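Local coordinates for protein phosphoribosylaminoimidazole-succinocarboxamide synthase (PDB 4O82) that catalyses the ATP-driven joining of L-aspartate to 5-amino-1-(5-phospho-D-ribosyl)imidazole-4-carboxylate, a step of de novo purine biosynthesis, at residues E151-V156 and L176-D181; V90-V95 and V172-E177. One frame throughout, in Å; residues are numbered along the deposited sequence. Where two conformers were deposited one is given.

Contact 1: E151-V156 and L176-D181; sequences EIALKV and LEFGKD. With ADP (adenosine-5'-diphosphate), chain J.
A helix lying on one face of an antiparallel sheet brings Ile152, Ala153 and Val156 of helix 143-165 against Leu176 and Phe178 of strand 169-180. Ala153 and Val156 follow Ile152 by one and four positions, so all three share one side of the helix, while the two strand residues alternate onto the same face. Leu176 uses its CD1 branch: it lies 4.0 Å from Val156 CG1 and 4.1 Å from Ala153 CB, and the short alanine lets the leucine methyl come equally close to the helix backbone. Phe178 is met at its ring edge, where Ile152 CG2, anti to the backbone N with CG1 beside it (chi1 -54°), lies 3.7 Å from Phe178 CE1, near the ring plane. Ile152 was modelled in two conformers, so this methyl is less certainly placed. Ile149, one helical turn earlier, and Leu188 of the next strand also pack on Phe178. Between the two apolar residues, Glu177 turns to the other face, and its OE1 accepts a hydrogen bond of 2.7 Å from ADP O2'. No polar bond joins helix to strand here: the contact rests on buried hydrocarbon, while the carboxylate between serves the nucleotide ribose.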
loop_
_atom_site.group_PDB
_atom_site.type_symbol
_atom_site.label_atom_id
_atom_site.label_comp_id
_atom_site.label_asym_id
_atom_site.label_seq_id
_atom_site.Cartn_x
_atom_site.Cartn_y
_atom_site.Cartn_z
ATOM N N GLU A 151 -3.623 -11.353 -9.723
ATOM C CA GLU A 151 -2.492 -10.426 -9.602
ATOM C C GLU A 151 -2.971 -8.987 -9.854
ATOM O O GLU A 151 -2.662 -8.096 -9.059
ATOM C CB GLU A 151 -1.351 -10.813 -10.551
ATOM C CG GLU A 151 -0.195 -9.820 -10.661
ATOM C CD GLU A 151 0.911 -10.290 -11.613
ATOM O OE1 GLU A 151 2.034 -9.737 -11.566
ATOM O OE2 GLU A 151 0.671 -11.217 -12.415
ATOM N N ILE A 152 -3.740 -8.779 -10.930
ATOM C CA ILE A 152 -4.323 -7.469 -11.213
ATOM C C ILE A 152 -5.208 -7.011 -10.036
ATOM O O ILE A 152 -5.097 -5.866 -9.575
ATOM C CB ILE A 152 -5.106 -7.454 -12.554
ATOM C CG1 ILE A 152 -4.222 -7.946 -13.710
ATOM C CG2 ILE A 152 -5.568 -6.046 -12.902
ATOM C CD1 ILE A 152 -4.895 -7.865 -15.057
ATOM N N ALA A 153 -6.057 -7.917 -9.536
ATOM C CA ALA A 153 -7.009 -7.565 -8.483
ATOM C C ALA A 153 -6.292 -7.102 -7.220
ATOM O O ALA A 153 -6.734 -6.147 -6.580
ATOM C CB ALA A 153 -7.969 -8.708 -8.187
ATOM N N LEU A 154 -5.185 -7.770 -6.889
ATOM C CA LEU A 154 -4.397 -7.438 -5.729
ATOM C C LEU A 154 -3.688 -6.097 -5.885
ATOM O O LEU A 154 -3.563 -5.343 -4.921
ATOM C CB LEU A 154 -3.394 -8.568 -5.384
ATOM C CG LEU A 154 -4.001 -9.774 -4.640
ATOM C CD1 LEU A 154 -3.065 -10.991 -4.661
ATOM C CD2 LEU A 154 -4.344 -9.411 -3.192
ATOM N N LYS A 155 -3.205 -5.828 -7.087
ATOM C CA LYS A 155 -2.591 -4.551 -7.425
ATOM C C LYS A 155 -3.589 -3.424 -7.288
ATOM O O LYS A 155 -3.303 -2.425 -6.654
ATOM C CB LYS A 155 -2.090 -4.550 -8.860
ATOM C CG LYS A 155 -0.670 -5.002 -9.026
ATOM C CD LYS A 155 -0.165 -4.551 -10.388
ATOM N N VAL A 156 -4.766 -3.623 -7.878
ATOM C CA VAL A 156 -5.866 -2.678 -7.771
ATOM C C VAL A 156 -6.233 -2.423 -6.317
ATOM O O VAL A 156 -6.412 -1.273 -5.923
ATOM C CB VAL A 156 -7.114 -3.146 -8.548
ATOM C CG1 VAL A 156 -8.338 -2.397 -8.062
ATOM C CG2 VAL A 156 -6.910 -2.949 -10.047
ATOM N N LEU A 176 -14.720 -6.860 -8.321
ATOM C CA LEU A 176 -14.293 -6.416 -9.645
ATOM C C LEU A 176 -14.751 -7.416 -10.682
ATOM O O LEU A 176 -15.054 -8.577 -10.362
ATOM C CB LEU A 176 -12.767 -6.272 -9.721
ATOM C CG LEU A 176 -12.002 -5.338 -8.788
ATOM C CD1 LEU A 176 -10.511 -5.635 -8.903
ATOM C CD2 LEU A 176 -12.315 -3.866 -9.097
ATOM N N GLU A 177 -14.820 -6.941 -11.916
ATOM C CA GLU A 177 -15.097 -7.758 -13.063
ATOM C C GLU A 177 -14.036 -7.450 -14.119
ATOM O O GLU A 177 -13.492 -6.332 -14.156
ATOM C CB GLU A 177 -16.516 -7.494 -13.592
ATOM C CG GLU A 177 -17.566 -7.590 -12.481
ATOM C CD GLU A 177 -19.002 -7.668 -12.972
ATOM O OE1 GLU A 177 -19.255 -7.757 -14.199
ATOM O OE2 GLU A 177 -19.892 -7.643 -12.103
ATOM N N PHE A 178 -13.772 -8.468 -14.946
ATOM C CA PHE A 178 -12.713 -8.466 -15.950
ATOM C C PHE A 178 -13.212 -9.057 -17.259
ATOM O O PHE A 178 -14.133 -9.881 -17.276
ATOM C CB PHE A 178 -11.514 -9.309 -15.466
ATOM C CG PHE A 178 -10.748 -8.696 -14.316
ATOM C CD1 PHE A 178 -9.703 -7.799 -14.555
ATOM C CD2 PHE A 178 -11.059 -9.028 -12.988
ATOM C CE1 PHE A 178 -8.977 -7.264 -13.512
ATOM C CE2 PHE A 178 -10.330 -8.475 -11.929
ATOM C CZ PHE A 178 -9.290 -7.589 -12.198
ATOM N N GLY A 179 -12.584 -8.638 -18.345
ATOM C CA GLY A 179 -12.827 -9.198 -19.663
ATOM C C GLY A 179 -11.598 -9.178 -20.574
ATOM O O GLY A 179 -10.512 -8.683 -20.205
ATOM N N LYS A 180 -11.771 -9.744 -21.767
ATOM C CA LYS A 180 -10.688 -9.850 -22.738
ATOM C C LYS A 180 -10.946 -8.852 -23.854
ATOM O O LYS A 180 -12.066 -8.770 -24.356
ATOM C CB LYS A 180 -10.607 -11.277 -23.300
ATOM C CG LYS A 180 -9.759 -12.234 -22.482
ATOM C CD LYS A 180 -9.635 -13.601 -23.153
ATOM C CE LYS A 180 -10.539 -14.665 -22.522
ATOM N NZ LYS A 180 -11.915 -14.785 -23.095
ATOM N N ASP A 181 -9.933 -8.077 -24.227
ATOM C CA ASP A 181 -10.085 -7.151 -25.360
ATOM C C ASP A 181 -9.733 -7.839 -26.678
ATOM O O ASP A 181 -9.452 -9.031 -26.687
ATOM C CB ASP A 181 -9.277 -5.856 -25.155
ATOM C CG ASP A 181 -7.773 -6.090 -25.042
ATOM O OD1 ASP A 181 -7.082 -5.139 -24.608
ATOM O OD2 ASP A 181 -7.277 -7.192 -25.381
HETATM P PB ADP J . -26.190 -6.667 -13.916
HETATM O O1B ADP J . -25.105 -7.172 -12.993
HETATM O O2B ADP J . -27.604 -7.045 -13.514
HETATM O O3B ADP J . -25.828 -6.857 -15.361
HETATM P PA ADP J . -25.368 -3.883 -14.298
HETATM O O1A ADP J . -26.298 -2.696 -14.346
HETATM O O2A ADP J . -24.126 -3.823 -13.447
HETATM O O3A ADP J . -26.317 -5.061 -13.725
HETATM O "O5'" ADP J . -24.978 -4.264 -15.812
HETATM C "C5'" ADP J . -23.646 -4.228 -16.323
HETATM C "C4'" ADP J . -23.412 -5.481 -17.151
HETATM O "O4'" ADP J . -22.511 -5.245 -18.241
HETATM C "C3'" ADP J . -22.765 -6.567 -16.318
HETATM O "O3'" ADP J . -23.250 -7.795 -16.849
HETATM C "C2'" ADP J . -21.297 -6.467 -16.643
HETATM O "O2'" ADP J . -20.613 -7.708 -16.517
HETATM C "C1'" ADP J . -21.333 -6.036 -18.089
HETATM N N9 ADP J . -20.153 -5.219 -18.417
HETATM C C8 ADP J . -19.566 -4.305 -17.632
HETATM N N7 ADP J . -18.517 -3.746 -18.264
HETATM C C5 ADP J . -18.444 -4.299 -19.494
HETATM C C6 ADP J . -17.579 -4.185 -20.688
HETATM N N6 ADP J . -16.549 -3.328 -20.717
HETATM N N1 ADP J . -17.840 -4.972 -21.756
HETATM C C2 ADP J . -18.867 -5.845 -21.776
HETATM N N3 ADP J . -19.689 -6.004 -20.720
HETATM C C4 ADP J . -19.524 -5.282 -19.580
#

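Contact 2: V90-V95 and V172-E177; sequences VVVRNV and VDFKLE. With AMP (adenosine monophosphate), chain I; ADP (adenosine-5'-diphosphate), chain J.
Arg93 and Asp173 stand side by side, with Arg93 NH2 3.6 Å from Asp173 OD2 in a long salt bridge, their flat groups turned 72° apart. The guanidinium binds the AMP phosphate: Arg93 NH2 donates at 2.8 Å to AMP O2P, which lies at the guanidinium edge in its plane, and Arg93 NH1 donates a longer hydrogen bond, 3.3 Å, to AMP O1P. Glu118 of strand 111-121 also holds Arg93 NH1 in a salt bridge. The side chain bends at chi3 (80°), which lays one guanidinium face against AMP C5'. Water 1 accepts from Arg93 NE at 2.7 Å and donates to Asp173 OD2 and Val95 O. With a leucine in place of Arg93, the phosphate would probably lose two donors, and Asp173 and Glu118 a cationic neighbour, although Arg198 also forms a salt bridge with Asp173 and a hydrogen bond with AMP. Farther along the same face, the bent aliphatic chain of Lys175 follows the adenine of AMP and delivers NZ to Glu177 OE2, a salt bridge of 2.6 Å.

Behind this shell, Val90 with Leu176 and Val92 with Phe174 form hydrogen-bonded pairs of the backbone ladder, Val91 with Lys175 and Arg93 with Asp173 non-hydrogen-bonded ones. Side chains alternate along the strands, so Arg93, Asp173 and Lys175, with Val91 among them, face the nucleotide. On the reverse side, Val92 CB packs 3.6 Å from Phe174 CE2. Where the chain turns at Asn94, Val172 O accepts from both Asn94 N (2.8 Å) and Val95 N (3.1 Å), while Asn157 and the Leu171 carbonyl hold Asn94 ND2. Beta-branched valines suit these extended positions. The whole is an antiparallel sheet with an apolar face under a helix and a largely polar face lining a nucleotide site, consistent with AMP standing in for the substrate ribonucleotide.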
loop_
_atom_site.group_PDB
_atom_site.type_symbol
_atom_site.label_atom_id
_atom_site.label_comp_id
_atom_site.label_asym_id
_atom_site.label_seq_id
_atom_site.Cartn_x
_atom_site.Cartn_y
_atom_site.Cartn_z
ATOM N N VAL A 90 -14.796 -10.971 -8.897
ATOM C CA VAL A 90 -13.518 -11.137 -8.223
ATOM C C VAL A 90 -13.543 -10.223 -7.008
ATOM O O VAL A 90 -13.524 -8.989 -7.133
ATOM C CB VAL A 90 -12.341 -10.837 -9.168
ATOM C CG1 VAL A 90 -11.012 -10.973 -8.445
ATOM C CG2 VAL A 90 -12.403 -11.740 -10.410
ATOM N N VAL A 91 -13.608 -10.842 -5.833
ATOM C CA VAL A 91 -13.738 -10.112 -4.591
ATOM C C VAL A 91 -12.423 -10.066 -3.826
ATOM O O VAL A 91 -11.793 -11.092 -3.613
ATOM C CB VAL A 91 -14.915 -10.651 -3.719
ATOM C CG1 VAL A 91 -15.022 -9.892 -2.405
ATOM C CG2 VAL A 91 -16.250 -10.530 -4.477
ATOM N N VAL A 92 -12.002 -8.859 -3.440
ATOM C CA VAL A 92 -10.828 -8.671 -2.603
ATOM C C VAL A 92 -11.246 -8.069 -1.268
ATOM O O VAL A 92 -12.036 -7.115 -1.236
ATOM C CB VAL A 92 -9.763 -7.733 -3.226
ATOM C CG1 VAL A 92 -8.500 -7.747 -2.364
ATOM C CG2 VAL A 92 -9.442 -8.125 -4.658
ATOM N N ARG A 93 -10.667 -8.609 -0.186
ATOM C CA ARG A 93 -11.104 -8.330 1.167
ATOM C C ARG A 93 -9.906 -8.036 2.059
ATOM O O ARG A 93 -8.984 -8.851 2.168
ATOM C CB ARG A 93 -11.949 -9.495 1.738
ATOM C CG ARG A 93 -12.913 -10.097 0.717
ATOM C CD ARG A 93 -13.794 -11.205 1.277
ATOM N NE ARG A 93 -14.907 -10.629 1.997
ATOM C CZ ARG A 93 -16.196 -10.832 1.734
ATOM N NH1 ARG A 93 -16.588 -11.653 0.782
ATOM N NH2 ARG A 93 -17.103 -10.218 2.461
ATOM N N ASN A 94 -9.966 -6.871 2.720
ATOM C CA ASN A 94 -8.953 -6.407 3.661
ATOM C C ASN A 94 -9.394 -6.453 5.122
ATOM O O ASN A 94 -8.581 -6.614 6.012
ATOM C CB ASN A 94 -8.582 -4.973 3.319
ATOM C CG ASN A 94 -7.964 -4.859 1.956
ATOM O OD1 ASN A 94 -6.951 -5.478 1.705
ATOM N ND2 ASN A 94 -8.576 -4.077 1.073
ATOM N N VAL A 95 -10.687 -6.242 5.344
ATOM C CA VAL A 95 -11.274 -6.258 6.674
ATOM C C VAL A 95 -12.473 -7.209 6.605
ATOM O O VAL A 95 -13.193 -7.211 5.608
ATOM C CB VAL A 95 -11.725 -4.832 7.082
ATOM C CG1 VAL A 95 -12.543 -4.862 8.337
ATOM C CG2 VAL A 95 -10.529 -3.913 7.258
ATOM N N VAL A 172 -12.713 -1.923 2.882
ATOM C CA VAL A 172 -12.997 -3.151 3.643
ATOM C C VAL A 172 -13.005 -4.358 2.683
ATOM O O VAL A 172 -12.346 -5.375 2.922
ATOM C CB VAL A 172 -14.359 -3.021 4.401
ATOM C CG1 VAL A 172 -14.925 -4.377 4.817
ATOM C CG2 VAL A 172 -14.228 -2.052 5.590
ATOM N N ASP A 173 -13.765 -4.248 1.608
ATOM C CA ASP A 173 -13.755 -5.258 0.560
ATOM C C ASP A 173 -14.365 -4.601 -0.669
ATOM O O ASP A 173 -14.880 -3.462 -0.575
ATOM C CB ASP A 173 -14.512 -6.537 0.973
ATOM C CG ASP A 173 -15.915 -6.253 1.485
ATOM O OD1 ASP A 173 -16.670 -5.534 0.813
ATOM O OD2 ASP A 173 -16.268 -6.733 2.568
ATOM N N PHE A 174 -14.280 -5.290 -1.807
ATOM C CA PHE A 174 -14.854 -4.809 -3.050
ATOM C C PHE A 174 -14.896 -5.902 -4.118
ATOM O O PHE A 174 -14.203 -6.901 -3.993
ATOM C CB PHE A 174 -14.143 -3.531 -3.547
ATOM C CG PHE A 174 -12.724 -3.729 -3.975
ATOM C CD1 PHE A 174 -12.384 -3.668 -5.314
ATOM C CD2 PHE A 174 -11.721 -3.956 -3.043
ATOM C CE1 PHE A 174 -11.065 -3.844 -5.727
ATOM C CE2 PHE A 174 -10.418 -4.151 -3.455
ATOM C CZ PHE A 174 -10.085 -4.100 -4.797
ATOM N N LYS A 175 -15.730 -5.706 -5.143
ATOM C CA LYS A 175 -15.916 -6.685 -6.216
ATOM C C LYS A 175 -15.454 -6.083 -7.538
ATOM O O LYS A 175 -15.764 -4.958 -7.835
ATOM C CB LYS A 175 -17.384 -7.115 -6.363
ATOM C CG LYS A 175 -17.655 -7.994 -7.592
ATOM C CD LYS A 175 -18.937 -7.693 -8.373
ATOM C CE LYS A 175 -19.207 -6.227 -8.679
ATOM N NZ LYS A 175 -19.659 -6.035 -10.076
ATOM N N LEU A 176 -14.720 -6.860 -8.321
ATOM C CA LEU A 176 -14.293 -6.416 -9.645
ATOM C C LEU A 176 -14.751 -7.416 -10.682
ATOM O O LEU A 176 -15.054 -8.577 -10.362
ATOM C CB LEU A 176 -12.767 -6.272 -9.721
ATOM C CG LEU A 176 -12.002 -5.338 -8.788
ATOM C CD1 LEU A 176 -10.511 -5.635 -8.903
ATOM C CD2 LEU A 176 -12.315 -3.866 -9.097
ATOM N N GLU A 177 -14.820 -6.941 -11.916
ATOM C CA GLU A 177 -15.097 -7.758 -13.063
ATOM C C GLU A 177 -14.036 -7.450 -14.119
ATOM O O GLU A 177 -13.492 -6.332 -14.156
ATOM C CB GLU A 177 -16.516 -7.494 -13.592
ATOM C CG GLU A 177 -17.566 -7.590 -12.481
ATOM C CD GLU A 177 -19.002 -7.668 -12.972
ATOM O OE1 GLU A 177 -19.255 -7.757 -14.199
ATOM O OE2 GLU A 177 -19.892 -7.643 -12.103
HETATM P P AMP I . -20.195 -10.015 0.428
HETATM O O1P AMP I . -19.692 -11.274 -0.247
HETATM O O2P AMP I . -19.813 -9.861 1.882
HETATM O O3P AMP I . -21.654 -9.680 0.264
HETATM O "O5'" AMP I . -19.517 -8.842 -0.488
HETATM C "C5'" AMP I . -18.120 -8.502 -0.590
HETATM C "C4'" AMP I . -17.893 -7.213 -1.398
HETATM O "O4'" AMP I . -18.159 -7.438 -2.778
HETATM C "C3'" AMP I . -18.773 -6.015 -1.028
HETATM O "O3'" AMP I . -18.005 -4.838 -1.232
HETATM C "C2'" AMP I . -19.890 -5.999 -2.042
HETATM O "O2'" AMP I . -20.417 -4.682 -2.275
HETATM C "C1'" AMP I . -19.181 -6.566 -3.263
HETATM N N9 AMP I . -20.110 -7.345 -4.102
HETATM C C8 AMP I . -20.283 -8.677 -4.059
HETATM N N7 AMP I . -21.198 -9.073 -4.981
HETATM C C5 AMP I . -21.631 -7.984 -5.626
HETATM C C6 AMP I . -22.598 -7.686 -6.706
HETATM N N6 AMP I . -23.317 -8.675 -7.296
HETATM N N1 AMP I . -22.728 -6.386 -7.083
HETATM C C2 AMP I . -22.026 -5.389 -6.521
HETATM N N3 AMP I . -21.137 -5.594 -5.533
HETATM C C4 AMP I . -20.898 -6.840 -5.053
HETATM P PB ADP J . -26.190 -6.667 -13.916
HETATM O O1B ADP J . -25.105 -7.172 -12.993
HETATM O O2B ADP J . -27.604 -7.045 -13.514
HETATM O O3B ADP J . -25.828 -6.857 -15.361
HETATM P PA ADP J . -25.368 -3.883 -14.298
HETATM O O1A ADP J . -26.298 -2.696 -14.346
HETATM O O2A ADP J . -24.126 -3.823 -13.447
HETATM O O3A ADP J . -26.317 -5.061 -13.725
HETATM O "O5'" ADP J . -24.978 -4.264 -15.812
HETATM C "C5'" ADP J . -23.646 -4.228 -16.323
HETATM C "C4'" ADP J . -23.412 -5.481 -17.151
HETATM O "O4'" ADP J . -22.511 -5.245 -18.241
HETATM C "C3'" ADP J . -22.765 -6.567 -16.318
HETATM O "O3'" ADP J . -23.250 -7.795 -16.849
HETATM C "C2'" ADP J . -21.297 -6.467 -16.643
HETATM O "O2'" ADP J . -20.613 -7.708 -16.517
HETATM C "C1'" ADP J . -21.333 -6.036 -18.089
HETATM N N9 ADP J . -20.153 -5.219 -18.417
HETATM C C8 ADP J . -19.566 -4.305 -17.632
HETATM N N7 ADP J . -18.517 -3.746 -18.264
HETATM C C5 ADP J . -18.444 -4.299 -19.494
HETATM C C6 ADP J . -17.579 -4.185 -20.688
HETATM N N6 ADP J . -16.549 -3.328 -20.717
HETATM N N1 ADP J . -17.840 -4.972 -21.756
HETATM C C2 ADP J . -18.867 -5.845 -21.776
HETATM N N3 ADP J . -19.689 -6.004 -20.720
HETATM C C4 ADP J . -19.524 -5.282 -19.580
HETATM O O HOH W 1 -14.700 -8.598 3.807
#

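How the contacts relate
The centres of contacts 1 and 2 lie about 11 Å apart, and both use strand 169-180, sharing Leu176 and Glu177. Along the chain, strand 84-93 comes first, then helix 143-165, and then strand 169-180, which pairs with the earlier strand and takes the helix on its apolar side. The two contacts touch directly: Ala153 CB lies 3.8 Å from Val90 CG1, and Val156 CG1 lies 3.9 Å from Phe174 CE1, so the helix spans both strands. The helix of contact 1 thus forms the layer behind the sheet that contact 2 builds. The opposite face bears AMP and, through Glu177, ADP, placing both nucleotides along one strand of this ATP-dependent ligase.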